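PDB 4ZSF: BsaWI endonuclease from Geobacillus stearothermophilus, which probably cleaves DNA as a metal-dependent type II restriction endonuclease of the PD-(D/E)XK superfamily, here bound to DNA in a pre-specific complex. Local coordinates for residues I125-R130 / K155-G160; M108-Q113 / L146-R151. All coordinates share one frame; numbering follows the deposited sequence.

Contact 1 of 2, residues I125-R130 / K155-G160; sequences IANEPR and KEYVFG
Asn127 lays its side-chain amide against the backbone of Val158 and uses both of its polar atoms there. Val158 N donates to Asn127 OD1 over 2.8 Å, in the carbonyl plane and on a lone pair, though the bond is noticeably bent at the hydrogen. The return bond is straighter: Asn127 ND2 reaches Val158 O over 2.9 Å at 174°, with the acceptor close to the amide plane. Two bonds to one residue fix the rotation of the amide, and CG beside the backbone N (chi1 -64°) brings it up to the strand. ND2 also bonds Asp131 OD2, in the first turn of helix 129-140. A leucine in place of this asparagine would probably leave both the N-H and the carbonyl of Val158 without these mates and deprive Asp131 of a partner.

One residue earlier in the loop, Ala126 N bonds Glu156 O over 2.8 Å, nearly straight. These three hydrogen bonds, round the buried Asn127 and Val158, are the tight part of the contact. On the inner side Ile125 CG2 adds an apolar contact to Val158 CG2 at 4.1 Å, and Leu116 of helix 113-121 touches both side chains. The solvent side is held by carbon contacts without hydrogen bonds, between the partly exposed Ala126 and Tyr157 and the exposed Lys155. There Ala126 CB lies over one face of the Tyr157 ring, 4.0 Å from its centroid and offset toward the rim, a CH-pi contact. Ala126 CB also touches Lys155 CB at 3.6 Å, but beyond this point the lysine chain bends at chi3 and chi4 and carries its ammonium group off from the loop.

Ala126 and Asn127 thus bond to Glu156 and Val158 on strand 155-165, joining the loop before helix 129-140 to the mixed sheet of a PD-(D/E)XK nuclease fold.

Contact 2 of 2, residues M108-Q113 / L146-R151; sequences MRILLQ and LYITVR
Strands 108-112 and 146-151 pair antiparallel at one margin of the mixed sheet, with 108-112 the outermost strand there within the chain. The segment axes approach to 4.5 Å with 152° between their directions. Two hydrogen-bonded pairs establish the register. Leu111 and Tyr147 exchange short bonds, Leu111 N to Tyr147 O at 2.7 Å and Tyr147 N to Leu111 O at 2.8 Å. Arg109 and Thr149 are less even: Thr149 N to Arg109 O is 2.8 Å, whereas Arg109 N to Thr149 O stretches to 3.2 Å, its donor tilted 34° from the carbonyl plane.

On one face Leu111 CD1 meets Thr149 CG2 at 3.6 Å, the two side chains crossing at about a right angle. Arg109 runs alongside Thr149, CG near OG1, because chi1 of 57° sets CG between the backbone N and carbonyl carbon; from there the extended chain carries NE to a salt bridge with Glu156, which also takes a hydrogen bond from Thr149 OG1. The other face is apolar: Met108 CG lies against Val150 CG2 and Ile110 CG2 against Leu146 CD2. At the strand end Leu112 CD2 packs beside Leu146 CD2 at 3.6 Å. A water bridges Tyr147 OH and Gln113 OE1, while Gln113 NE2 bonds Asn142.

Helix 113-121 touches Arg109, Leu111 and Tyr147, and helix 129-140 also packs on Tyr147. Helix 70-103 packs on Met108 and Ile110 from the other face and also touches Leu146, while strand 155-165 continues the sheet beyond 146-152.

In the fold
The centres of contacts 1 and 2 lie about 10 Å apart, and their segments alternate along the chain: 108-113, 125-130, 146-151, 155-160. Strand 108-112 leads into helix 113-121, and helix 129-140 precedes the adjacent strands 146-152 and 155-165. Contact 2 adds the outermost strand to the sheet, whereas contact 1 fastens a connecting loop to the next strand but one. Glu156 is the residue they share, its backbone serving contact 1 and its carboxylate reaching into contact 2. Both contacts are away from the calcium-binding residue Asp239, and contact 2 is closer to the DNA, at about 7 Å between nearest atoms against about 16 Å.

Contact 1 of 2, residues I125-R130 / K155-G160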
loop_
_atom_site.group_PDB
_atom_site.type_symbol
_atom_site.label_atom_id
_atom_site.label_comp_id
_atom_site.label_asym_id
_atom_site.label_seq_id
_atom_site.Cartn_x
_atom_site.Cartn_y
_atom_site.Cartn_z
ATOM N N ILE A 125 -0.540 -13.219 29.819
ATOM C CA ILE A 125 -0.942 -14.293 28.877
ATOM C C ILE A 125 -0.209 -15.558 29.265
ATOM O O ILE A 125 1.013 -15.562 29.403
ATOM C CB ILE A 125 -0.613 -13.924 27.400
ATOM C CG1 ILE A 125 -1.340 -12.642 27.023
ATOM C CG2 ILE A 125 -0.946 -15.092 26.455
ATOM C CD1 ILE A 125 -2.873 -12.693 27.226
ATOM N N ALA A 126 -0.945 -16.636 29.490
ATOM C CA ALA A 126 -0.369 -17.865 30.020
ATOM C C ALA A 126 0.195 -18.840 28.978
ATOM O O ALA A 126 0.695 -19.909 29.350
ATOM C CB ALA A 126 -1.437 -18.600 30.889
ATOM N N ASN A 127 0.122 -18.526 27.700
ATOM C CA ASN A 127 0.670 -19.484 26.697
ATOM C C ASN A 127 2.142 -19.786 26.934
ATOM O O ASN A 127 2.859 -18.982 27.521
ATOM C CB ASN A 127 0.535 -18.962 25.264
ATOM C CG ASN A 127 -0.898 -18.803 24.831
ATOM O OD1 ASN A 127 -1.617 -18.020 25.415
ATOM N ND2 ASN A 127 -1.291 -19.481 23.747
ATOM N N GLU A 128 2.580 -20.940 26.448
ATOM C CA GLU A 128 3.962 -21.336 26.499
ATOM C C GLU A 128 4.820 -20.318 25.843
ATOM O O GLU A 128 4.360 -19.708 24.878
ATOM C CB GLU A 128 4.138 -22.644 25.763
ATOM C CG GLU A 128 3.219 -23.778 26.232
ATOM C CD GLU A 128 4.014 -25.035 26.500
ATOM O OE1 GLU A 128 5.253 -24.962 26.402
ATOM O OE2 GLU A 128 3.416 -26.073 26.806
ATOM N N PRO A 129 6.097 -20.200 26.267
ATOM C CA PRO A 129 6.958 -19.158 25.684
ATOM C C PRO A 129 7.084 -19.271 24.164
ATOM O O PRO A 129 7.151 -18.256 23.480
ATOM C CB PRO A 129 8.314 -19.389 26.386
ATOM C CG PRO A 129 7.944 -19.888 27.682
ATOM C CD PRO A 129 6.692 -20.725 27.513
ATOM N N ARG A 130 7.138 -20.488 23.636
ATOM C CA ARG A 130 7.130 -20.653 22.197
ATOM C C ARG A 130 5.926 -19.923 21.476
ATOM O O ARG A 130 6.090 -19.243 20.453
ATOM C CB ARG A 130 7.082 -22.154 21.888
ATOM C CG ARG A 130 7.024 -22.462 20.446
ATOM C CD ARG A 130 7.205 -23.927 20.165
ATOM N NE ARG A 130 6.951 -24.113 18.746
ATOM C CZ ARG A 130 7.377 -25.158 18.070
ATOM N NH1 ARG A 130 8.064 -26.114 18.708
ATOM N NH2 ARG A 130 7.096 -25.241 16.770
ATOM N N LYS A 155 -6.141 -18.965 34.289
ATOM C CA LYS A 155 -5.076 -18.424 33.441
ATOM C C LYS A 155 -5.710 -18.145 32.100
ATOM O O LYS A 155 -6.659 -18.832 31.738
ATOM C CB LYS A 155 -3.924 -19.409 33.298
ATOM C CG LYS A 155 -3.030 -19.448 34.539
ATOM C CD LYS A 155 -2.159 -20.661 34.513
ATOM C CE LYS A 155 -2.996 -21.923 34.720
ATOM N NZ LYS A 155 -2.267 -22.932 35.548
ATOM N N GLU A 156 -5.194 -17.159 31.357
ATOM C CA GLU A 156 -5.823 -16.787 30.113
ATOM C C GLU A 156 -4.900 -17.179 28.976
ATOM O O GLU A 156 -3.704 -16.816 28.956
ATOM C CB GLU A 156 -6.110 -15.254 30.118
ATOM C CG GLU A 156 -6.819 -14.732 28.853
ATOM C CD GLU A 156 -7.323 -13.293 28.996
ATOM O OE1 GLU A 156 -6.988 -12.607 30.026
ATOM O OE2 GLU A 156 -8.079 -12.850 28.096
ATOM N N TYR A 157 -5.464 -17.898 28.002
ATOM C CA TYR A 157 -4.698 -18.428 26.880
ATOM C C TYR A 157 -5.181 -17.853 25.578
ATOM O O TYR A 157 -6.366 -17.942 25.327
ATOM C CB TYR A 157 -4.857 -19.930 26.794
ATOM C CG TYR A 157 -4.306 -20.630 28.011
ATOM C CD1 TYR A 157 -2.963 -21.000 28.060
ATOM C CD2 TYR A 157 -5.123 -20.887 29.134
ATOM C CE1 TYR A 157 -2.440 -21.664 29.210
ATOM C CE2 TYR A 157 -4.602 -21.536 30.266
ATOM C CZ TYR A 157 -3.281 -21.908 30.290
ATOM O OH TYR A 157 -2.809 -22.545 31.416
ATOM N N VAL A 158 -4.278 -17.341 24.727
ATOM C CA VAL A 158 -4.683 -17.048 23.346
ATOM C C VAL A 158 -4.846 -18.372 22.581
ATOM O O VAL A 158 -3.912 -19.164 22.526
ATOM C CB VAL A 158 -3.645 -16.163 22.628
ATOM C CG1 VAL A 158 -4.007 -16.003 21.127
ATOM C CG2 VAL A 158 -3.584 -14.839 23.321
ATOM N N PHE A 159 -6.009 -18.611 21.967
ATOM C CA PHE A 159 -6.145 -19.863 21.187
ATOM C C PHE A 159 -6.518 -19.558 19.722
ATOM O O PHE A 159 -6.551 -20.487 18.904
ATOM C CB PHE A 159 -7.199 -20.798 21.807
ATOM C CG PHE A 159 -8.672 -20.292 21.693
ATOM C CD1 PHE A 159 -9.223 -19.456 22.674
ATOM C CD2 PHE A 159 -9.475 -20.669 20.587
ATOM C CE1 PHE A 159 -10.589 -18.988 22.562
ATOM C CE2 PHE A 159 -10.779 -20.276 20.498
ATOM C CZ PHE A 159 -11.338 -19.436 21.425
ATOM N N GLY A 160 -6.871 -18.303 19.394
ATOM C CA GLY A 160 -7.310 -18.063 18.025
ATOM C C GLY A 160 -6.842 -16.712 17.490
ATOM O O GLY A 160 -6.608 -15.771 18.285
#

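Contact 2 of 2, residues M108-Q113 / L146-R151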
loop_
_atom_site.group_PDB
_atom_site.type_symbol
_atom_site.label_atom_id
_atom_site.label_comp_id
_atom_site.label_asym_id
_atom_site.label_seq_id
_atom_site.Cartn_x
_atom_site.Cartn_y
_atom_site.Cartn_z
ATOM N N MET A 108 -14.512 -16.581 27.543
ATOM C CA MET A 108 -13.703 -16.176 26.391
ATOM C C MET A 108 -13.794 -14.662 26.187
ATOM O O MET A 108 -14.808 -14.027 26.545
ATOM C CB MET A 108 -14.154 -16.931 25.119
ATOM C CG MET A 108 -13.775 -18.422 25.182
ATOM S SD MET A 108 -14.281 -19.231 23.632
ATOM C CE MET A 108 -16.002 -19.406 23.946
ATOM N N ARG A 109 -12.757 -14.077 25.574
ATOM C CA ARG A 109 -12.903 -12.703 25.101
ATOM C C ARG A 109 -11.977 -12.460 23.934
ATOM O O ARG A 109 -10.940 -13.104 23.789
ATOM C CB ARG A 109 -12.613 -11.671 26.203
ATOM C CG ARG A 109 -11.241 -11.831 26.802
ATOM C CD ARG A 109 -11.057 -10.627 27.808
ATOM N NE ARG A 109 -9.828 -10.756 28.581
ATOM C CZ ARG A 109 -9.449 -9.878 29.516
ATOM N NH1 ARG A 109 -10.229 -8.844 29.820
ATOM N NH2 ARG A 109 -8.320 -10.057 30.192
ATOM N N ILE A 110 -12.405 -11.497 23.125
ATOM C CA ILE A 110 -11.694 -11.002 21.990
ATOM C C ILE A 110 -10.857 -9.817 22.432
ATOM O O ILE A 110 -11.314 -8.924 23.186
ATOM C CB ILE A 110 -12.672 -10.554 20.852
ATOM C CG1 ILE A 110 -13.371 -11.799 20.270
ATOM C CG2 ILE A 110 -11.953 -9.748 19.814
ATOM C CD1 ILE A 110 -14.552 -11.425 19.334
ATOM N N LEU A 111 -9.635 -9.814 21.929
ATOM C CA LEU A 111 -8.679 -8.739 22.167
ATOM C C LEU A 111 -8.290 -8.053 20.869
ATOM O O LEU A 111 -8.016 -8.751 19.850
ATOM C CB LEU A 111 -7.389 -9.298 22.775
ATOM C CG LEU A 111 -7.512 -10.197 23.983
ATOM C CD1 LEU A 111 -6.092 -10.715 24.254
ATOM C CD2 LEU A 111 -8.081 -9.398 25.152
ATOM N N LEU A 112 -8.149 -6.729 20.900
ATOM C CA LEU A 112 -7.458 -6.055 19.760
ATOM C C LEU A 112 -5.996 -6.425 19.761
ATOM O O LEU A 112 -5.442 -6.837 20.772
ATOM C CB LEU A 112 -7.569 -4.524 19.841
ATOM C CG LEU A 112 -9.015 -4.041 19.964
ATOM C CD1 LEU A 112 -9.033 -2.548 20.455
ATOM C CD2 LEU A 112 -9.676 -4.120 18.559
ATOM N N GLN A 113 -5.346 -6.334 18.611
ATOM C CA GLN A 113 -3.890 -6.556 18.597
ATOM C C GLN A 113 -3.200 -5.695 19.661
ATOM O O GLN A 113 -2.329 -6.205 20.405
ATOM C CB GLN A 113 -3.328 -6.265 17.204
ATOM C CG GLN A 113 -1.833 -6.306 17.169
ATOM C CD GLN A 113 -1.289 -5.901 15.798
ATOM O OE1 GLN A 113 -1.524 -6.583 14.804
ATOM N NE2 GLN A 113 -0.582 -4.772 15.745
ATOM N N LEU A 146 -7.566 -9.174 15.305
ATOM C CA LEU A 146 -8.117 -9.520 16.596
ATOM C C LEU A 146 -7.543 -10.860 17.060
ATOM O O LEU A 146 -7.148 -11.680 16.237
ATOM C CB LEU A 146 -9.627 -9.658 16.505
ATOM C CG LEU A 146 -10.398 -8.409 16.058
ATOM C CD1 LEU A 146 -11.925 -8.755 15.828
ATOM C CD2 LEU A 146 -10.242 -7.423 17.202
ATOM N N TYR A 147 -7.551 -11.092 18.364
ATOM C CA TYR A 147 -7.164 -12.385 18.927
ATOM C C TYR A 147 -8.263 -12.844 19.888
ATOM O O TYR A 147 -9.038 -12.004 20.400
ATOM C CB TYR A 147 -5.838 -12.292 19.672
ATOM C CG TYR A 147 -4.681 -12.044 18.731
ATOM C CD1 TYR A 147 -4.017 -13.108 18.143
ATOM C CD2 TYR A 147 -4.323 -10.742 18.378
ATOM C CE1 TYR A 147 -2.933 -12.882 17.270
ATOM C CE2 TYR A 147 -3.252 -10.487 17.486
ATOM C CZ TYR A 147 -2.577 -11.579 16.935
ATOM O OH TYR A 147 -1.468 -11.377 16.093
ATOM N N ILE A 148 -8.341 -14.148 20.154
ATOM C CA ILE A 148 -9.383 -14.583 21.103
ATOM C C ILE A 148 -8.736 -15.459 22.160
ATOM O O ILE A 148 -7.850 -16.300 21.857
ATOM C CB ILE A 148 -10.569 -15.262 20.383
ATOM C CG1 ILE A 148 -11.685 -15.658 21.379
ATOM C CG2 ILE A 148 -10.124 -16.473 19.491
ATOM C CD1 ILE A 148 -13.049 -16.054 20.647
ATOM N N THR A 149 -9.200 -15.312 23.406
ATOM C CA THR A 149 -8.628 -16.050 24.512
ATOM C C THR A 149 -9.653 -16.858 25.254
ATOM O O THR A 149 -10.884 -16.590 25.144
ATOM C CB THR A 149 -7.991 -15.129 25.570
ATOM O OG1 THR A 149 -9.024 -14.374 26.216
ATOM C CG2 THR A 149 -6.970 -14.164 24.967
ATOM N N VAL A 150 -9.161 -17.813 26.039
ATOM C CA VAL A 150 -10.045 -18.625 26.898
ATOM C C VAL A 150 -9.391 -18.727 28.268
ATOM O O VAL A 150 -8.155 -18.778 28.359
ATOM C CB VAL A 150 -10.284 -20.034 26.325
ATOM C CG1 VAL A 150 -8.925 -20.809 26.215
ATOM C CG2 VAL A 150 -11.265 -20.781 27.197
ATOM N N ARG A 151 -10.214 -18.696 29.329
ATOM C CA ARG A 151 -9.727 -18.801 30.678
ATOM C C ARG A 151 -9.801 -20.250 31.137
ATOM O O ARG A 151 -10.814 -20.908 30.984
ATOM C CB ARG A 151 -10.550 -17.853 31.582
ATOM C CG ARG A 151 -10.150 -17.826 33.019
ATOM C CD ARG A 151 -10.518 -16.462 33.642
ATOM N NE ARG A 151 -9.476 -15.473 33.366
ATOM C CZ ARG A 151 -8.459 -15.223 34.184
ATOM N NH1 ARG A 151 -8.388 -15.857 35.347
ATOM N NH2 ARG A 151 -7.532 -14.329 33.854
HETATM O O HOH W 1 -1.350 -9.288 14.532
#